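Local coordinates for protein endo-b-1,4-glucanase (Nasutitermes takasagoensis, PDB 1KS8) that probably cleaves internal beta-1,4-glucosidic linkages of cellulose and related beta-glucans as a family 9 glycosyl hydrolase with an (alpha/alpha)6 fold, at residues S363-P366 and T371-W374; T234-Y239 and K266-Q271; K194-I199 and F205-D210. All coordinates share one frame; numbering follows the deposited sequence.

Contact 1: S363-P366 and T371-W374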
loop_
_atom_site.group_PDB
_atom_site.type_symbol
_atom_site.label_atom_id
_atom_site.label_comp_id
_atom_site.label_asym_id
_atom_site.label_seq_id
_atom_site.Cartn_x
_atom_site.Cartn_y
_atom_site.Cartn_z
ATOM N N SER A 363 13.465 5.749 -12.075
ATOM C CA SER A 363 12.927 5.998 -13.409
ATOM C C SER A 363 13.541 7.227 -14.080
ATOM O O SER A 363 13.520 7.346 -15.300
ATOM C CB SER A 363 11.398 6.142 -13.363
ATOM O OG SER A 363 10.994 7.263 -12.599
ATOM N N SER A 364 14.092 8.142 -13.290
ATOM C CA SER A 364 14.692 9.350 -13.856
ATOM C C SER A 364 16.053 9.084 -14.489
ATOM O O SER A 364 16.520 9.843 -15.337
ATOM C CB SER A 364 14.869 10.412 -12.769
ATOM O OG SER A 364 15.989 10.115 -11.942
ATOM N N CYS A 365 16.681 7.993 -14.080
ATOM C CA CYS A 365 18.016 7.666 -14.548
ATOM C C CYS A 365 18.192 7.037 -15.914
ATOM O O CYS A 365 17.417 6.181 -16.325
ATOM C CB CYS A 365 18.689 6.747 -13.542
ATOM S SG CYS A 365 18.983 7.466 -11.905
ATOM N N PRO A 366 19.237 7.463 -16.639
ATOM C CA PRO A 366 19.501 6.893 -17.959
ATOM C C PRO A 366 20.185 5.566 -17.631
ATOM O O PRO A 366 20.520 5.310 -16.472
ATOM C CB PRO A 366 20.459 7.904 -18.579
ATOM C CG PRO A 366 21.246 8.374 -17.388
ATOM C CD PRO A 366 20.159 8.577 -16.349
ATOM N N THR A 371 26.254 8.636 -16.006
ATOM C CA THR A 371 26.051 9.028 -14.621
ATOM C C THR A 371 24.617 9.444 -14.332
ATOM O O THR A 371 23.951 10.048 -15.175
ATOM C CB THR A 371 26.944 10.222 -14.232
ATOM O OG1 THR A 371 26.604 11.354 -15.040
ATOM C CG2 THR A 371 28.394 9.891 -14.434
ATOM N N CYS A 372 24.143 9.086 -13.144
ATOM C CA CYS A 372 22.829 9.515 -12.691
ATOM C C CYS A 372 23.111 10.150 -11.343
ATOM O O CYS A 372 23.609 9.489 -10.428
ATOM C CB CYS A 372 21.842 8.368 -12.498
ATOM S SG CYS A 372 20.166 9.061 -12.311
ATOM N N ASP A 373 22.824 11.439 -11.230
ATOM C CA ASP A 373 23.064 12.158 -9.988
ATOM C C ASP A 373 22.050 13.281 -9.849
ATOM O O ASP A 373 21.013 13.259 -10.510
ATOM C CB ASP A 373 24.505 12.696 -9.954
ATOM C CG ASP A 373 24.821 13.639 -11.106
ATOM O OD1 ASP A 373 26.009 14.000 -11.250
ATOM O OD2 ASP A 373 23.904 14.024 -11.860
ATOM N N TRP A 374 22.331 14.261 -8.998
ATOM C CA TRP A 374 21.380 15.350 -8.825
ATOM C C TRP A 374 21.192 16.199 -10.075
ATOM O O TRP A 374 20.205 16.924 -10.186
ATOM C CB TRP A 374 21.767 16.216 -7.626
ATOM C CG TRP A 374 21.424 15.548 -6.326
ATOM C CD1 TRP A 374 22.263 14.838 -5.516
ATOM C CD2 TRP A 374 20.125 15.468 -5.727
ATOM N NE1 TRP A 374 21.565 14.319 -4.451
ATOM C CE2 TRP A 374 20.251 14.690 -4.556
ATOM C CE3 TRP A 374 18.865 15.974 -6.071
ATOM C CZ2 TRP A 374 19.162 14.407 -3.723
ATOM C CZ3 TRP A 374 17.780 15.691 -5.242
ATOM C CH2 TRP A 374 17.939 14.914 -4.081
#
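Cys-365 and Cys-372 are joined by a disulfide, SG to SG at 2.0 Å, which closes a short loop. The bridge has a left-handed twist (chi3 -81°) and draws the two CA atoms to 5.5 Å. Its ends are built differently: on Cys-365 the sulfur is anti to the carbonyl carbon (chi1 -64°), whereas on Cys-372, whose CB points toward the 363-366 segment, it is anti to the backbone N (chi1 -167°).

Pro-366 flanks the bridge on the chain side that enters the loop. Its CD lies 4.1 Å from Cys-372 SG, and its CG is 3.9 Å from Thr-371 O, both at van der Waals range, so the ring rests against the returning backbone at Thr-371 as well as against the sulfur. Ser-364 comes next, with OG 4.3 Å from Cys-372 SG; that hydroxyl is engaged elsewhere, hydrogen-bonded to Arg-361 O and to Trp-127 NE1.

Further out, Arg-129 touches the Cys-365 side chain and bonds through NH1 to Pro-366 O, which ties the bridged loop to a distant part of the chain. On the exit side Asp-373 is the N-cap of helix 374-377, its OD2 accepting from Asn-375 N, while Trp-374 NE1 bonds to Ala-125 O. The bridge ties the residue just after the short, weakly bonded helix 361-364 to the lead-in of helix 374-377, with the intervening residues in neither helix nor strand.

Contact 2: T234-Y239 and K266-Q271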
loop_
_atom_site.group_PDB
_atom_site.type_symbol
_atom_site.label_atom_id
_atom_site.label_comp_id
_atom_site.label_asym_id
_atom_site.label_seq_id
_atom_site.Cartn_x
_atom_site.Cartn_y
_atom_site.Cartn_z
ATOM N N THR A 234 -11.424 -11.083 20.305
ATOM C CA THR A 234 -10.444 -10.052 20.611
ATOM C C THR A 234 -10.698 -8.822 19.738
ATOM O O THR A 234 -10.725 -7.698 20.231
ATOM C CB THR A 234 -9.006 -10.563 20.372
ATOM O OG1 THR A 234 -8.712 -11.611 21.306
ATOM C CG2 THR A 234 -8.002 -9.439 20.549
ATOM N N ALA A 235 -10.902 -9.041 18.443
ATOM C CA ALA A 235 -11.156 -7.936 17.524
ATOM C C ALA A 235 -12.345 -7.091 17.972
ATOM O O ALA A 235 -12.249 -5.866 18.061
ATOM C CB ALA A 235 -11.400 -8.471 16.119
ATOM N N GLU A 236 -13.464 -7.747 18.263
ATOM C CA GLU A 236 -14.666 -7.036 18.682
ATOM C C GLU A 236 -14.552 -6.419 20.070
ATOM O O GLU A 236 -15.090 -5.341 20.316
ATOM C CB GLU A 236 -15.880 -7.964 18.608
ATOM C CG GLU A 236 -16.190 -8.422 17.189
ATOM C CD GLU A 236 -17.584 -8.994 17.043
ATOM O OE1 GLU A 236 -17.833 -10.108 17.548
ATOM O OE2 GLU A 236 -18.432 -8.320 16.424
ATOM N N SER A 237 -13.850 -7.093 20.974
ATOM C CA SER A 237 -13.669 -6.568 22.322
ATOM C C SER A 237 -12.846 -5.283 22.268
ATOM O O SER A 237 -13.196 -4.286 22.895
ATOM C CB SER A 237 -12.965 -7.599 23.210
ATOM O OG SER A 237 -13.795 -8.724 23.443
ATOM N N LEU A 238 -11.752 -5.309 21.509
ATOM C CA LEU A 238 -10.898 -4.136 21.386
ATOM C C LEU A 238 -11.610 -3.028 20.613
ATOM O O LEU A 238 -11.438 -1.848 20.909
ATOM C CB LEU A 238 -9.579 -4.505 20.692
ATOM C CG LEU A 238 -8.524 -5.250 21.525
ATOM C CD1 LEU A 238 -8.125 -4.395 22.713
ATOM C CD2 LEU A 238 -9.056 -6.581 22.009
ATOM N N TYR A 239 -12.416 -3.412 19.627
ATOM C CA TYR A 239 -13.157 -2.436 18.835
ATOM C C TYR A 239 -14.047 -1.611 19.763
ATOM O O TYR A 239 -14.119 -0.387 19.645
ATOM C CB TYR A 239 -14.009 -3.146 17.775
ATOM C CG TYR A 239 -14.792 -2.216 16.867
ATOM C CD1 TYR A 239 -15.968 -1.602 17.305
ATOM C CD2 TYR A 239 -14.350 -1.939 15.574
ATOM C CE1 TYR A 239 -16.683 -0.737 16.475
ATOM C CE2 TYR A 239 -15.057 -1.076 14.738
ATOM C CZ TYR A 239 -16.220 -0.477 15.195
ATOM O OH TYR A 239 -16.918 0.381 14.372
ATOM N N LYS A 266 -18.343 -7.853 7.150
ATOM C CA LYS A 266 -18.368 -9.066 6.341
ATOM C C LYS A 266 -18.168 -10.325 7.179
ATOM O O LYS A 266 -18.833 -11.339 6.960
ATOM C CB LYS A 266 -17.286 -9.004 5.260
ATOM C CG LYS A 266 -17.273 -10.210 4.330
ATOM C CD LYS A 266 -16.214 -10.062 3.247
ATOM C CE LYS A 266 -16.322 -11.171 2.210
ATOM N NZ LYS A 266 -16.160 -12.521 2.811
ATOM N N LEU A 267 -17.256 -10.255 8.141
ATOM C CA LEU A 267 -16.945 -11.396 8.999
ATOM C C LEU A 267 -18.007 -11.744 10.040
ATOM O O LEU A 267 -18.141 -12.908 10.424
ATOM C CB LEU A 267 -15.612 -11.158 9.716
ATOM C CG LEU A 267 -14.370 -11.000 8.836
ATOM C CD1 LEU A 267 -13.170 -10.677 9.711
ATOM C CD2 LEU A 267 -14.125 -12.278 8.050
ATOM N N THR A 268 -18.756 -10.744 10.495
ATOM C CA THR A 268 -19.778 -10.965 11.515
ATOM C C THR A 268 -21.209 -10.792 11.016
ATOM O O THR A 268 -22.148 -11.296 11.634
ATOM C CB THR A 268 -19.586 -10.008 12.700
ATOM O OG1 THR A 268 -19.848 -8.665 12.272
ATOM C CG2 THR A 268 -18.157 -10.099 13.233
ATOM N N ASN A 269 -21.369 -10.069 9.911
ATOM C CA ASN A 269 -22.684 -9.804 9.328
ATOM C C ASN A 269 -23.507 -8.907 10.254
ATOM O O ASN A 269 -24.714 -8.750 10.062
ATOM C CB ASN A 269 -23.443 -11.115 9.084
ATOM C CG ASN A 269 -24.588 -10.957 8.094
ATOM O OD1 ASN A 269 -25.553 -11.723 8.116
ATOM N ND2 ASN A 269 -24.476 -9.974 7.209
ATOM N N LYS A 270 -22.857 -8.316 11.254
ATOM C CA LYS A 270 -23.554 -7.448 12.198
ATOM C C LYS A 270 -23.931 -6.106 11.580
ATOM O O LYS A 270 -23.116 -5.456 10.922
ATOM C CB LYS A 270 -22.704 -7.220 13.448
ATOM C CG LYS A 270 -22.553 -8.451 14.323
ATOM C CD LYS A 270 -21.787 -8.126 15.592
ATOM C CE LYS A 270 -21.635 -9.351 16.475
ATOM N NZ LYS A 270 -20.944 -9.010 17.750
ATOM N N GLN A 271 -25.174 -5.692 11.811
ATOM C CA GLN A 271 -25.686 -4.440 11.266
ATOM C C GLN A 271 -24.949 -3.190 11.744
ATOM O O GLN A 271 -24.785 -2.239 10.979
ATOM C CB GLN A 271 -27.179 -4.300 11.588
ATOM C CG GLN A 271 -27.812 -3.044 11.003
ATOM C CD GLN A 271 -27.824 -3.049 9.484
ATOM O OE1 GLN A 271 -27.531 -2.037 8.845
ATOM N NE2 GLN A 271 -28.173 -4.187 8.900
#
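An interhelical salt bridge on the surface of the (alpha/alpha)6 fold pairs Glu-236, on helix 229-241, with Lys-270, the N-cap residue of helix 271-286. The two side chains approach from opposite directions. Lys-270 NZ stands 2.9 Å from Glu-236 OE2, meeting that oxygen on its syn side but 31° out of the carboxylate plane; a second, weak bond runs from Lys-270 NZ to Glu-236 OE1 at 3.3 Å. The lysine spans the gap with a fully extended chain, and its CD also passes 3.5 Å from Glu-236 OE2.

The methyl CG2 of Thr-268 touches the carboxylate in a van der Waals contact, 3.7 Å from Glu-236 OE2. Its other branch shapes the backbone: with OG1 between the backbone N and the carbonyl carbon (chi1 67°), the hydroxyl oxygen accepts from Lys-270 N at 3.2 Å, with a nearly straight N-H...O angle of 162°. This ST turn bridges the end of helix 257-268, where Asn-269 leaves the helix with positive phi. The same Thr-268 OG1 is hydrogen-bonded to Leu-264 O.

Glu-236 OE2 has another strong partner in Tyr-273 OH, from helix 271-286, and the Tyr-273 ring in turn meets Tyr-239 edge to face. One carboxylate oxygen therefore serves an ammonium and a phenol, a pairing that would be expected to favour the ionised glutamate, although the lysine is exposed and solvent probably weakens the charge attraction.

Contact 3: K194-I199 and F205-D210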
loop_
_atom_site.group_PDB
_atom_site.type_symbol
_atom_site.label_atom_id
_atom_site.label_comp_id
_atom_site.label_asym_id
_atom_site.label_seq_id
_atom_site.Cartn_x
_atom_site.Cartn_y
_atom_site.Cartn_z
ATOM N N LYS A 194 3.836 2.740 20.171
ATOM C CA LYS A 194 3.889 3.279 18.812
ATOM C C LYS A 194 5.255 2.917 18.237
ATOM O O LYS A 194 6.278 3.206 18.856
ATOM C CB LYS A 194 3.757 4.803 18.833
ATOM C CG LYS A 194 2.476 5.333 19.451
ATOM C CD LYS A 194 2.523 6.856 19.536
ATOM C CE LYS A 194 1.280 7.421 20.200
ATOM N NZ LYS A 194 1.357 8.903 20.333
ATOM N N TYR A 195 5.288 2.316 17.051
ATOM C CA TYR A 195 6.570 1.930 16.476
ATOM C C TYR A 195 7.510 3.102 16.202
ATOM O O TYR A 195 8.725 2.939 16.279
ATOM C CB TYR A 195 6.375 1.116 15.186
ATOM C CG TYR A 195 6.428 1.929 13.907
ATOM C CD1 TYR A 195 5.353 2.721 13.514
ATOM C CD2 TYR A 195 7.569 1.919 13.103
ATOM C CE1 TYR A 195 5.409 3.486 12.350
ATOM C CE2 TYR A 195 7.636 2.678 11.937
ATOM C CZ TYR A 195 6.554 3.459 11.568
ATOM O OH TYR A 195 6.621 4.211 10.418
ATOM N N SER A 196 6.969 4.277 15.886
ATOM C CA SER A 196 7.833 5.419 15.603
ATOM C C SER A 196 8.455 6.038 16.853
ATOM O O SER A 196 9.258 6.967 16.753
ATOM C CB SER A 196 7.098 6.481 14.771
ATOM O OG SER A 196 5.921 6.946 15.398
ATOM N N ASP A 197 8.080 5.528 18.025
ATOM C CA ASP A 197 8.675 5.994 19.273
ATOM C C ASP A 197 9.889 5.093 19.513
ATOM O O ASP A 197 10.774 5.414 20.307
ATOM C CB ASP A 197 7.700 5.862 20.451
ATOM C CG ASP A 197 6.685 6.991 20.508
ATOM O OD1 ASP A 197 6.905 8.036 19.862
ATOM O OD2 ASP A 197 5.667 6.835 21.215
ATOM N N SER A 198 9.913 3.957 18.820
ATOM C CA SER A 198 11.009 2.996 18.920
ATOM C C SER A 198 11.971 3.223 17.753
ATOM O O SER A 198 13.166 3.439 17.954
ATOM C CB SER A 198 10.461 1.569 18.897
ATOM O OG SER A 198 9.639 1.336 20.031
ATOM N N ILE A 199 11.447 3.161 16.534
ATOM C CA ILE A 199 12.250 3.418 15.344
ATOM C C ILE A 199 12.016 4.909 15.124
ATOM O O ILE A 199 11.168 5.319 14.328
ATOM C CB ILE A 199 11.746 2.596 14.138
ATOM C CG1 ILE A 199 11.884 1.101 14.449
ATOM C CG2 ILE A 199 12.537 2.957 12.887
ATOM C CD1 ILE A 199 11.413 0.175 13.339
ATOM N N PHE A 205 8.639 10.614 8.854
ATOM C CA PHE A 205 8.309 10.121 7.521
ATOM C C PHE A 205 6.985 9.361 7.521
ATOM O O PHE A 205 6.125 9.599 6.672
ATOM C CB PHE A 205 9.447 9.230 7.010
ATOM C CG PHE A 205 10.763 9.947 6.903
ATOM C CD1 PHE A 205 10.978 10.894 5.903
ATOM C CD2 PHE A 205 11.774 9.709 7.830
ATOM C CE1 PHE A 205 12.180 11.596 5.832
ATOM C CE2 PHE A 205 12.980 10.405 7.768
ATOM C CZ PHE A 205 13.182 11.352 6.767
ATOM N N TYR A 206 6.832 8.448 8.476
ATOM C CA TYR A 206 5.615 7.652 8.618
ATOM C C TYR A 206 5.304 7.499 10.101
ATOM O O TYR A 206 5.308 6.400 10.651
ATOM C CB TYR A 206 5.799 6.282 7.955
ATOM C CG TYR A 206 5.732 6.359 6.447
ATOM C CD1 TYR A 206 4.507 6.476 5.793
ATOM C CD2 TYR A 206 6.893 6.366 5.677
ATOM C CE1 TYR A 206 4.437 6.599 4.406
ATOM C CE2 TYR A 206 6.836 6.492 4.293
ATOM C CZ TYR A 206 5.604 6.606 3.662
ATOM O OH TYR A 206 5.546 6.715 2.291
ATOM N N ALA A 207 5.029 8.626 10.744
ATOM C CA ALA A 207 4.742 8.650 12.170
ATOM C C ALA A 207 3.500 7.877 12.585
ATOM O O ALA A 207 2.496 7.846 11.873
ATOM C CB ALA A 207 4.626 10.095 12.646
ATOM N N SER A 208 3.586 7.254 13.756
ATOM C CA SER A 208 2.471 6.507 14.322
ATOM C C SER A 208 1.368 7.495 14.684
ATOM O O SER A 208 1.647 8.615 15.107
ATOM C CB SER A 208 2.897 5.786 15.605
ATOM O OG SER A 208 3.869 4.784 15.368
ATOM N N ALA A 209 0.121 7.077 14.507
ATOM C CA ALA A 209 -1.025 7.903 14.858
ATOM C C ALA A 209 -1.547 7.292 16.157
ATOM O O ALA A 209 -1.073 7.620 17.244
ATOM C CB ALA A 209 -2.086 7.829 13.768
ATOM N N ASP A 210 -2.516 6.394 16.035
ATOM C CA ASP A 210 -3.079 5.702 17.188
ATOM C C ASP A 210 -3.055 4.226 16.813
ATOM O O ASP A 210 -3.913 3.748 16.073
ATOM C CB ASP A 210 -4.509 6.176 17.455
ATOM C CG ASP A 210 -5.068 5.634 18.757
ATOM O OD1 ASP A 210 -5.980 6.275 19.323
ATOM O OD2 ASP A 210 -4.609 4.564 19.210
HETATM O O HOH W 1 0.546 9.653 17.872
#
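Tyr-195 reaches across to Tyr-206 with its phenol: OH donates to Tyr-206 O at 2.6 Å, arriving at a C=O...donor angle of 136° and tilted 22° from the carbonyl plane. The accepting oxygen lies at the tyrosine ring edge. A first torsion off the staggered positions (chi1 95°) swings the ring toward the 205-210 segment, although the CB itself does not aim there. The two tyrosine side chains run side by side, pointing the same way.

Beside this bond, two serines clasp each other's backbone. Ser-196 N donates to Ser-208 OG (3.2 Å), and Ser-208 N donates to Ser-196 OG (2.9 Å), both bonds nearly straight. Ser-196 OG sits between its own backbone N and carbonyl carbon, which turns it to the opposing amide, whereas Ser-208 OG is anti to its carbonyl carbon and lies 3.1 Å from Tyr-195 CD1, approaching the ring obliquely. From the second shell Asp-150 holds both segments, OD2 bonding to Ser-208 OG and OD1 to Tyr-195 N.

Lys-194 packs tightly, its CB 3.5 Å from Ser-208 CB. The extended chain of Lys-194 then carries its NZ to within 2.7 Å of a water, which donates to Ser-208 O (3.2 Å) and Ala-209 O (2.7 Å).

Replacing Tyr-195 with a phenylalanine, which has no hydroxyl, would probably leave Tyr-206 O without this donor and the start of the 205-210 segment less firmly tethered.

Tyr-206 OH itself bonds to Asp-54, and the segment ends at Asp-210, a calcium ligand in another structure of this protein. Paired amide-to-hydroxyl bonds, the phenol and the bridging water together hold the backbone leading to that ligand, giving partners to Tyr-206 O, Ser-208 N, Ser-208 O and Ala-209 O in a segment that has no regular secondary structure.

In the fold
The three contacts follow one another along the chain in the order 3, 2, 1, and none touches another. Contacts 1 and 2 lie on opposite sides of the molecule's centre, their own centres 49 Å apart. Contact 3 comes within about 10 Å of contact 2 and about 12 Å of contact 1, measured between nearest atoms. It is also nearest the predicted catalytic residues: the Tyr-206 side chain is about 5 Å from that of Glu-412, against about 12 Å for Ser-364 in contact 1, which lies about 11 Å from Asp-403. Contact 3 alone meets the calcium site, through Asp-210; contact 2 is a surface salt bridge away from both sites.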